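Local coordinates for Mgp-operon protein 3 (Mycoplasma pneumoniae, PDB 6RJ1) that is an extracellular adhesion protein (P40/P90) that probably works with adhesin P1 in attaching the bacterium to host-cell sugars, at residues R181-A186 / G663-T668; A217-K222 / A570-Q575; G558-D563 / A576-T581. All blocks are in the same frame, centred on the assembly; numbering follows the deposited sequence.

Contact 1. Residues R181-A186 / G663-T668; sequences RVNGVA and GDDGVT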
loop_
_atom_site.group_PDB
_atom_site.type_symbol
_atom_site.label_atom_id
_atom_site.label_comp_id
_atom_site.label_asym_id
_atom_site.label_seq_id
_atom_site.Cartn_x
_atom_site.Cartn_y
_atom_site.Cartn_z
ATOM N N ARG A 181 -19.173 3.239 -4.594
ATOM C CA ARG A 181 -19.991 3.810 -3.523
ATOM C C ARG A 181 -20.818 4.949 -4.118
ATOM O O ARG A 181 -20.280 5.733 -4.902
ATOM C CB ARG A 181 -19.063 4.363 -2.417
ATOM C CG ARG A 181 -19.014 3.588 -1.092
ATOM C CD ARG A 181 -18.662 2.106 -1.167
ATOM N NE ARG A 181 -17.274 1.814 -1.528
ATOM C CZ ARG A 181 -16.392 1.233 -0.714
ATOM N NH1 ARG A 181 -15.171 0.954 -1.141
ATOM N NH2 ARG A 181 -16.731 0.921 0.530
ATOM N N VAL A 182 -22.110 5.062 -3.744
ATOM C CA VAL A 182 -22.995 6.130 -4.230
ATOM C C VAL A 182 -22.385 7.509 -3.937
ATOM O O VAL A 182 -21.896 7.752 -2.833
ATOM C CB VAL A 182 -24.467 5.991 -3.741
ATOM C CG1 VAL A 182 -25.329 7.161 -4.216
ATOM C CG2 VAL A 182 -25.071 4.666 -4.209
ATOM N N ASN A 183 -22.344 8.366 -4.966
ATOM C CA ASN A 183 -21.793 9.715 -4.899
ATOM C C ASN A 183 -22.379 10.552 -3.775
ATOM O O ASN A 183 -23.585 10.504 -3.510
ATOM C CB ASN A 183 -22.020 10.451 -6.221
ATOM C CG ASN A 183 -20.899 10.378 -7.208
ATOM O OD1 ASN A 183 -19.725 10.150 -6.879
ATOM N ND2 ASN A 183 -21.251 10.612 -8.450
ATOM N N GLY A 184 -21.509 11.334 -3.154
ATOM C CA GLY A 184 -21.877 12.286 -2.125
ATOM C C GLY A 184 -22.568 13.490 -2.738
ATOM O O GLY A 184 -22.691 13.596 -3.964
ATOM N N VAL A 185 -23.035 14.394 -1.883
ATOM C CA VAL A 185 -23.741 15.616 -2.249
ATOM C C VAL A 185 -22.819 16.604 -3.013
ATOM O O VAL A 185 -21.619 16.607 -2.768
ATOM C CB VAL A 185 -24.382 16.182 -0.951
ATOM C CG1 VAL A 185 -24.532 17.692 -0.968
ATOM C CG2 VAL A 185 -25.723 15.514 -0.685
ATOM N N ALA A 186 -23.367 17.383 -3.979
ATOM C CA ALA A 186 -22.619 18.374 -4.760
ATOM C C ALA A 186 -22.205 19.533 -3.858
ATOM O O ALA A 186 -22.924 19.834 -2.910
ATOM C CB ALA A 186 -23.479 18.890 -5.895
ATOM N N GLY A 663 -16.473 7.275 -5.024
ATOM C CA GLY A 663 -17.667 7.824 -5.655
ATOM C C GLY A 663 -17.875 7.247 -7.036
ATOM O O GLY A 663 -17.022 7.407 -7.908
ATOM N N ASP A 664 -18.984 6.527 -7.216
ATOM C CA ASP A 664 -19.383 5.845 -8.446
ATOM C C ASP A 664 -19.715 6.865 -9.543
ATOM O O ASP A 664 -20.880 7.167 -9.812
ATOM C CB ASP A 664 -20.550 4.889 -8.146
ATOM C CG ASP A 664 -20.923 3.975 -9.280
ATOM O OD1 ASP A 664 -20.017 3.591 -10.056
ATOM O OD2 ASP A 664 -22.122 3.633 -9.393
ATOM N N ASP A 665 -18.659 7.427 -10.144
ATOM C CA ASP A 665 -18.724 8.465 -11.168
ATOM C C ASP A 665 -17.570 8.291 -12.174
ATOM O O ASP A 665 -16.628 7.520 -11.929
ATOM C CB ASP A 665 -18.643 9.852 -10.490
ATOM C CG ASP A 665 -19.053 11.011 -11.383
ATOM O OD1 ASP A 665 -20.273 11.172 -11.628
ATOM O OD2 ASP A 665 -18.155 11.751 -11.845
ATOM N N GLY A 666 -17.665 9.015 -13.287
ATOM C CA GLY A 666 -16.664 9.014 -14.343
ATOM C C GLY A 666 -15.332 9.615 -13.936
ATOM O O GLY A 666 -14.286 9.094 -14.329
ATOM N N VAL A 667 -15.353 10.707 -13.143
ATOM C CA VAL A 667 -14.140 11.409 -12.713
ATOM C C VAL A 667 -13.195 10.469 -11.927
ATOM O O VAL A 667 -12.003 10.432 -12.230
ATOM C CB VAL A 667 -14.431 12.752 -11.988
ATOM C CG1 VAL A 667 -15.133 12.554 -10.652
ATOM C CG2 VAL A 667 -13.166 13.586 -11.825
ATOM N N THR A 668 -13.738 9.665 -10.998
ATOM C CA THR A 668 -12.975 8.701 -10.193
ATOM C C THR A 668 -12.361 7.601 -11.078
ATOM O O THR A 668 -11.226 7.186 -10.834
ATOM C CB THR A 668 -13.843 8.166 -9.052
ATOM O OG1 THR A 668 -15.080 7.753 -9.617
ATOM C CG2 THR A 668 -14.127 9.224 -7.989
#
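N183 reaches across to the 663-668 segment with its whole amide. Its CB leaves the backbone with chi1 at -94°, which turns the amide towards G663 and D665. CG then lies 4.0 Å from D665 CB. On one branch, OD1 settles against the backbone of G663, 3.3 Å from its CA. On the other, ND2 gives a weak hydrogen bond to D665 OD1, 3.4 Å long and bent to 141° at the hydrogen. The two side chains cross at about a right angle, with amide and carboxylate planes 48° apart. D665 is the N-cap of helix 666-673: its second oxygen, OD2, takes the N-H of V667 from above the carboxylate plane, 3.3 Å away and nearly straight. The same carboxylate thus caps a helix in the MgpC adhesin region and, weakly, holds the loop between helices 176-179 and 187-192. The firmer link comes just before that cap, where D664 sits at the centre of an inverse gamma turn and its N donates to R181 O at 2.8 Å. D664 CB also leans on R181 O, while its carboxylate turns to S761. The R181 guanidinium pairs elsewhere, with E167 and the carbonyl of L179.

Contact 2. Residues A217-K222 / A570-Q575; sequences AVTGFK and ASTYNQ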
loop_
_atom_site.group_PDB
_atom_site.type_symbol
_atom_site.label_atom_id
_atom_site.label_comp_id
_atom_site.label_asym_id
_atom_site.label_seq_id
_atom_site.Cartn_x
_atom_site.Cartn_y
_atom_site.Cartn_z
ATOM N N ALA A 217 -19.625 19.611 -8.427
ATOM C CA ALA A 217 -18.504 18.758 -8.021
ATOM C C ALA A 217 -18.836 17.995 -6.732
ATOM O O ALA A 217 -19.253 18.596 -5.738
ATOM C CB ALA A 217 -17.241 19.585 -7.844
ATOM N N VAL A 218 -18.720 16.660 -6.789
ATOM C CA VAL A 218 -19.058 15.743 -5.699
ATOM C C VAL A 218 -18.067 15.870 -4.538
ATOM O O VAL A 218 -16.855 15.835 -4.739
ATOM C CB VAL A 218 -19.239 14.284 -6.207
ATOM C CG1 VAL A 218 -19.573 13.339 -5.067
ATOM C CG2 VAL A 218 -20.320 14.209 -7.290
ATOM N N THR A 219 -18.615 16.047 -3.321
ATOM C CA THR A 219 -17.894 16.229 -2.059
ATOM C C THR A 219 -17.397 14.923 -1.408
ATOM O O THR A 219 -16.623 14.978 -0.446
ATOM C CB THR A 219 -18.753 17.034 -1.079
ATOM O OG1 THR A 219 -19.918 16.278 -0.737
ATOM C CG2 THR A 219 -19.136 18.395 -1.617
ATOM N N GLY A 220 -17.835 13.776 -1.923
ATOM C CA GLY A 220 -17.420 12.492 -1.381
ATOM C C GLY A 220 -18.276 11.318 -1.784
ATOM O O GLY A 220 -18.762 11.249 -2.915
ATOM N N PHE A 221 -18.424 10.356 -0.869
ATOM C CA PHE A 221 -19.190 9.144 -1.123
ATOM C C PHE A 221 -19.977 8.703 0.108
ATOM O O PHE A 221 -19.506 8.859 1.238
ATOM C CB PHE A 221 -18.285 8.013 -1.681
ATOM C CG PHE A 221 -17.120 7.597 -0.811
ATOM C CD1 PHE A 221 -15.901 8.259 -0.890
ATOM C CD2 PHE A 221 -17.225 6.510 0.049
ATOM C CE1 PHE A 221 -14.809 7.859 -0.098
ATOM C CE2 PHE A 221 -16.139 6.106 0.836
ATOM C CZ PHE A 221 -14.935 6.784 0.759
ATOM N N LYS A 222 -21.185 8.160 -0.130
ATOM C CA LYS A 222 -22.104 7.651 0.883
ATOM C C LYS A 222 -21.504 6.452 1.642
ATOM O O LYS A 222 -20.935 5.543 1.027
ATOM C CB LYS A 222 -23.442 7.276 0.238
ATOM C CG LYS A 222 -24.242 8.471 -0.258
ATOM C CD LYS A 222 -25.702 8.115 -0.461
ATOM C CE LYS A 222 -26.533 9.321 -0.842
ATOM N NZ LYS A 222 -27.936 8.947 -1.171
ATOM N N ALA A 570 -28.829 16.463 7.331
ATOM C CA ALA A 570 -27.619 17.227 7.002
ATOM C C ALA A 570 -27.100 16.804 5.629
ATOM O O ALA A 570 -27.220 15.630 5.255
ATOM C CB ALA A 570 -26.542 17.027 8.061
ATOM N N SER A 571 -26.580 17.779 4.866
ATOM C CA SER A 571 -26.073 17.604 3.511
ATOM C C SER A 571 -25.083 16.460 3.414
ATOM O O SER A 571 -25.292 15.545 2.617
ATOM C CB SER A 571 -25.431 18.898 3.013
ATOM O OG SER A 571 -25.984 19.300 1.771
ATOM N N THR A 572 -24.043 16.482 4.270
ATOM C CA THR A 572 -22.975 15.490 4.263
ATOM C C THR A 572 -23.152 14.407 5.344
ATOM O O THR A 572 -22.179 13.742 5.704
ATOM C CB THR A 572 -21.614 16.193 4.316
ATOM O OG1 THR A 572 -21.576 17.085 5.427
ATOM C CG2 THR A 572 -21.315 16.958 3.044
ATOM N N TYR A 573 -24.398 14.185 5.807
ATOM C CA TYR A 573 -24.717 13.154 6.797
ATOM C C TYR A 573 -24.495 11.772 6.210
ATOM O O TYR A 573 -24.938 11.519 5.090
ATOM C CB TYR A 573 -26.170 13.301 7.289
ATOM C CG TYR A 573 -26.735 12.092 8.009
ATOM C CD1 TYR A 573 -26.386 11.813 9.330
ATOM C CD2 TYR A 573 -27.638 11.240 7.379
ATOM C CE1 TYR A 573 -26.910 10.707 9.999
ATOM C CE2 TYR A 573 -28.171 10.131 8.039
ATOM C CZ TYR A 573 -27.805 9.868 9.349
ATOM O OH TYR A 573 -28.333 8.771 9.991
ATOM N N ASN A 574 -23.815 10.882 6.970
ATOM C CA ASN A 574 -23.515 9.489 6.606
ATOM C C ASN A 574 -22.612 9.397 5.361
ATOM O O ASN A 574 -22.689 8.417 4.613
ATOM C CB ASN A 574 -24.829 8.673 6.423
ATOM C CG ASN A 574 -24.939 7.353 7.151
ATOM O OD1 ASN A 574 -23.959 6.764 7.618
ATOM N ND2 ASN A 574 -26.160 6.844 7.238
ATOM N N GLN A 575 -21.750 10.405 5.139
ATOM C CA GLN A 575 -20.865 10.383 3.982
ATOM C C GLN A 575 -19.414 10.756 4.312
ATOM O O GLN A 575 -19.145 11.456 5.297
ATOM C CB GLN A 575 -21.423 11.235 2.812
ATOM C CG GLN A 575 -20.941 12.682 2.750
ATOM C CD GLN A 575 -21.090 13.289 1.380
ATOM O OE1 GLN A 575 -22.195 13.582 0.913
ATOM N NE2 GLN A 575 -19.978 13.520 0.712
#
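Q575 lies along the 217-222 segment, its CB 3.4 Å from F221 O and its amide beside T219. The backbones meet in a single antiparallel bridge, where strand 220-222 pairs with strand 575-577: K222 and Q575 are a non-hydrogen-bonded pair with CA atoms 4.3 Å apart and side chains on the same face of the sheet. Beyond CG the glutamine chain is extended, which carries its amide back past G220 to T219, just before the strand, whose side chain it crosses at about a right angle. There NE2 donates weakly to T219 OG1, 3.1 Å away, with the bond bent to 128° at the hydrogen. G220 N is also near NE2, but both are donors and do not bond. T572 adds a loose van der Waals touch, its methyl CG2 4.1 Å from the hydroxyl OG1 of T219.

The next shell holds these groups in place. The loop at V185 grips both polar ends: its carbonyl bonds to T219 OG1 and its N-H to Q575 OE1, so the amide is bound at both its oxygen and its nitrogen. D563 fixes T572 OG1. Two overlapping beta turns, type I from A570 to Y573 and type II from T572 to Q575, share T572 and Y573 and bring the chain round to Q575. The second is closed by a weak backbone bond. Inside it, N574 CB lies 3.9 Å above one face of the Y573 ring, offset toward its rim.

Contact 3. Residues G558-D563 / A576-T581; sequences GAVGYD and ALAWST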
loop_
_atom_site.group_PDB
_atom_site.type_symbol
_atom_site.label_atom_id
_atom_site.label_comp_id
_atom_site.label_asym_id
_atom_site.label_seq_id
_atom_site.Cartn_x
_atom_site.Cartn_y
_atom_site.Cartn_z
ATOM N N GLY A 558 -5.744 5.470 0.891
ATOM C CA GLY A 558 -6.732 6.540 0.931
ATOM C C GLY A 558 -7.092 6.916 2.354
ATOM O O GLY A 558 -7.513 6.058 3.120
ATOM N N ALA A 559 -6.857 8.175 2.746
ATOM C CA ALA A 559 -7.176 8.648 4.090
ATOM C C ALA A 559 -7.917 9.981 3.998
ATOM O O ALA A 559 -7.357 11.010 3.590
ATOM C CB ALA A 559 -5.920 8.773 4.930
ATOM N N VAL A 560 -9.205 9.938 4.321
ATOM C CA VAL A 560 -10.100 11.083 4.206
ATOM C C VAL A 560 -10.907 11.325 5.491
ATOM O O VAL A 560 -10.733 10.604 6.478
ATOM C CB VAL A 560 -11.017 10.945 2.954
ATOM C CG1 VAL A 560 -10.216 11.004 1.664
ATOM C CG2 VAL A 560 -11.878 9.689 3.013
ATOM N N GLY A 561 -11.765 12.343 5.463
ATOM C CA GLY A 561 -12.639 12.671 6.573
ATOM C C GLY A 561 -14.036 12.113 6.384
ATOM O O GLY A 561 -14.400 11.700 5.285
ATOM N N TYR A 562 -14.828 12.084 7.464
ATOM C CA TYR A 562 -16.219 11.633 7.424
ATOM C C TYR A 562 -17.044 12.387 8.464
ATOM O O TYR A 562 -16.538 12.683 9.548
ATOM C CB TYR A 562 -16.344 10.099 7.507
ATOM C CG TYR A 562 -16.295 9.493 8.893
ATOM C CD1 TYR A 562 -15.095 9.041 9.434
ATOM C CD2 TYR A 562 -17.463 9.256 9.609
ATOM C CE1 TYR A 562 -15.052 8.431 10.685
ATOM C CE2 TYR A 562 -17.430 8.675 10.871
ATOM C CZ TYR A 562 -16.220 8.271 11.412
ATOM O OH TYR A 562 -16.195 7.677 12.652
ATOM N N ASP A 563 -18.290 12.742 8.117
ATOM C CA ASP A 563 -19.161 13.501 9.018
ATOM C C ASP A 563 -19.761 12.639 10.115
ATOM O O ASP A 563 -20.450 11.660 9.827
ATOM C CB ASP A 563 -20.255 14.255 8.242
ATOM C CG ASP A 563 -20.769 15.529 8.893
ATOM O OD1 ASP A 563 -20.477 15.752 10.096
ATOM O OD2 ASP A 563 -21.478 16.296 8.208
ATOM N N ALA A 576 -18.487 10.249 3.474
ATOM C CA ALA A 576 -17.066 10.540 3.550
ATOM C C ALA A 576 -16.830 11.796 2.715
ATOM O O ALA A 576 -17.598 12.066 1.793
ATOM C CB ALA A 576 -16.257 9.382 2.998
ATOM N N LEU A 577 -15.807 12.580 3.060
ATOM C CA LEU A 577 -15.503 13.815 2.353
ATOM C C LEU A 577 -14.183 13.687 1.614
ATOM O O LEU A 577 -13.108 13.755 2.214
ATOM C CB LEU A 577 -15.540 15.022 3.302
ATOM C CG LEU A 577 -16.834 15.201 4.090
ATOM C CD1 LEU A 577 -16.589 15.940 5.360
ATOM C CD2 LEU A 577 -17.885 15.881 3.268
ATOM N N ALA A 578 -14.288 13.433 0.298
ATOM C CA ALA A 578 -13.176 13.206 -0.621
ATOM C C ALA A 578 -13.523 13.762 -1.989
ATOM O O ALA A 578 -14.688 13.747 -2.381
ATOM C CB ALA A 578 -12.904 11.715 -0.734
ATOM N N TRP A 579 -12.521 14.240 -2.729
ATOM C CA TRP A 579 -12.745 14.797 -4.061
ATOM C C TRP A 579 -11.530 14.613 -4.963
ATOM O O TRP A 579 -10.406 14.443 -4.468
ATOM C CB TRP A 579 -13.133 16.286 -3.970
ATOM C CG TRP A 579 -12.098 17.118 -3.273
ATOM C CD1 TRP A 579 -10.990 17.686 -3.830
ATOM C CD2 TRP A 579 -12.028 17.388 -1.866
ATOM N NE1 TRP A 579 -10.230 18.286 -2.858
ATOM C CE2 TRP A 579 -10.844 18.121 -1.641
ATOM C CE3 TRP A 579 -12.847 17.070 -0.766
ATOM C CZ2 TRP A 579 -10.480 18.580 -0.368
ATOM C CZ3 TRP A 579 -12.461 17.487 0.498
ATOM C CH2 TRP A 579 -11.309 18.259 0.684
ATOM N N SER A 580 -11.760 14.678 -6.286
ATOM C CA SER A 580 -10.740 14.572 -7.325
ATOM C C SER A 580 -9.787 15.777 -7.250
ATOM O O SER A 580 -10.246 16.930 -7.178
ATOM C CB SER A 580 -11.409 14.524 -8.697
ATOM O OG SER A 580 -10.472 14.696 -9.749
ATOM N N THR A 581 -8.469 15.505 -7.256
ATOM C CA THR A 581 -7.439 16.547 -7.190
ATOM C C THR A 581 -6.630 16.646 -8.481
ATOM O O THR A 581 -5.489 17.108 -8.456
ATOM C CB THR A 581 -6.538 16.348 -5.983
ATOM O OG1 THR A 581 -5.891 15.081 -6.082
ATOM C CG2 THR A 581 -7.274 16.503 -4.673
HETATM O O HOH W 1 -11.869 14.896 4.298
#
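V560 faces the 576-581 segment with both methyls, and its chi1 of -66° decides which neighbour each one meets. CG1, anti to the carbonyl carbon, rests 3.7 Å from A578 CB. CG2, set between the backbone N and the carbonyl carbon, is more loosely placed against A576 CB, and V560 CB itself lies over L577 O. The strands are the two arms of a beta hairpin. In it, Y562 and A576 form a non-hydrogen-bonded pair with CA atoms only 4.1 Å apart, and G561 and L577 a hydrogen-bonded pair. Only one direct backbone bond spans that second pair: L577 N to G561 O, 2.8 Å and nearly straight at the hydrogen, although the donor stands 40° out of the carbonyl plane. In place of its partner, a water accepts from G561 N at 2.8 Å and donates to L577 O at 2.7 Å, where the strands begin to diverge towards V560 and A578.

Y562 touches A576 CA through CB alone. With chi1 at 83° its ring swings away from A576, and the hydroxyl bonds to the carbonyl of D163. L577 lies on the other face of the sheet from Y562 and A576 and packs on Y638 and I650. Strand 549-563 is also paired on its other edge with strand 650-654, where V560 packs on L653 and Y562 on A651; strand 575-577 continues the sheet outward to strand 220-222.

The three contacts form one continuous patch on the same side of the chain's centre. Contacts 1 and 2 have centres about 9 Å apart and share backbone pairing, with G184 N 2.8 Å from G220 O. Contacts 2 and 3 are equally close and belong to one sheet: F221 O and A576 N are 2.8 Å apart, joining strand 220-222 to strand 575-577, while T572 CG2 packs on L577 CD2. Contacts 1 and 3, about 11 Å between centres, meet more lightly, where V667 CG2 lies 3.6 Å from S580 OG. Along the sequence contact 1 spans the other two, while the segments of contacts 2 and 3 alternate; the loop 181-186 runs beside strand 220-222.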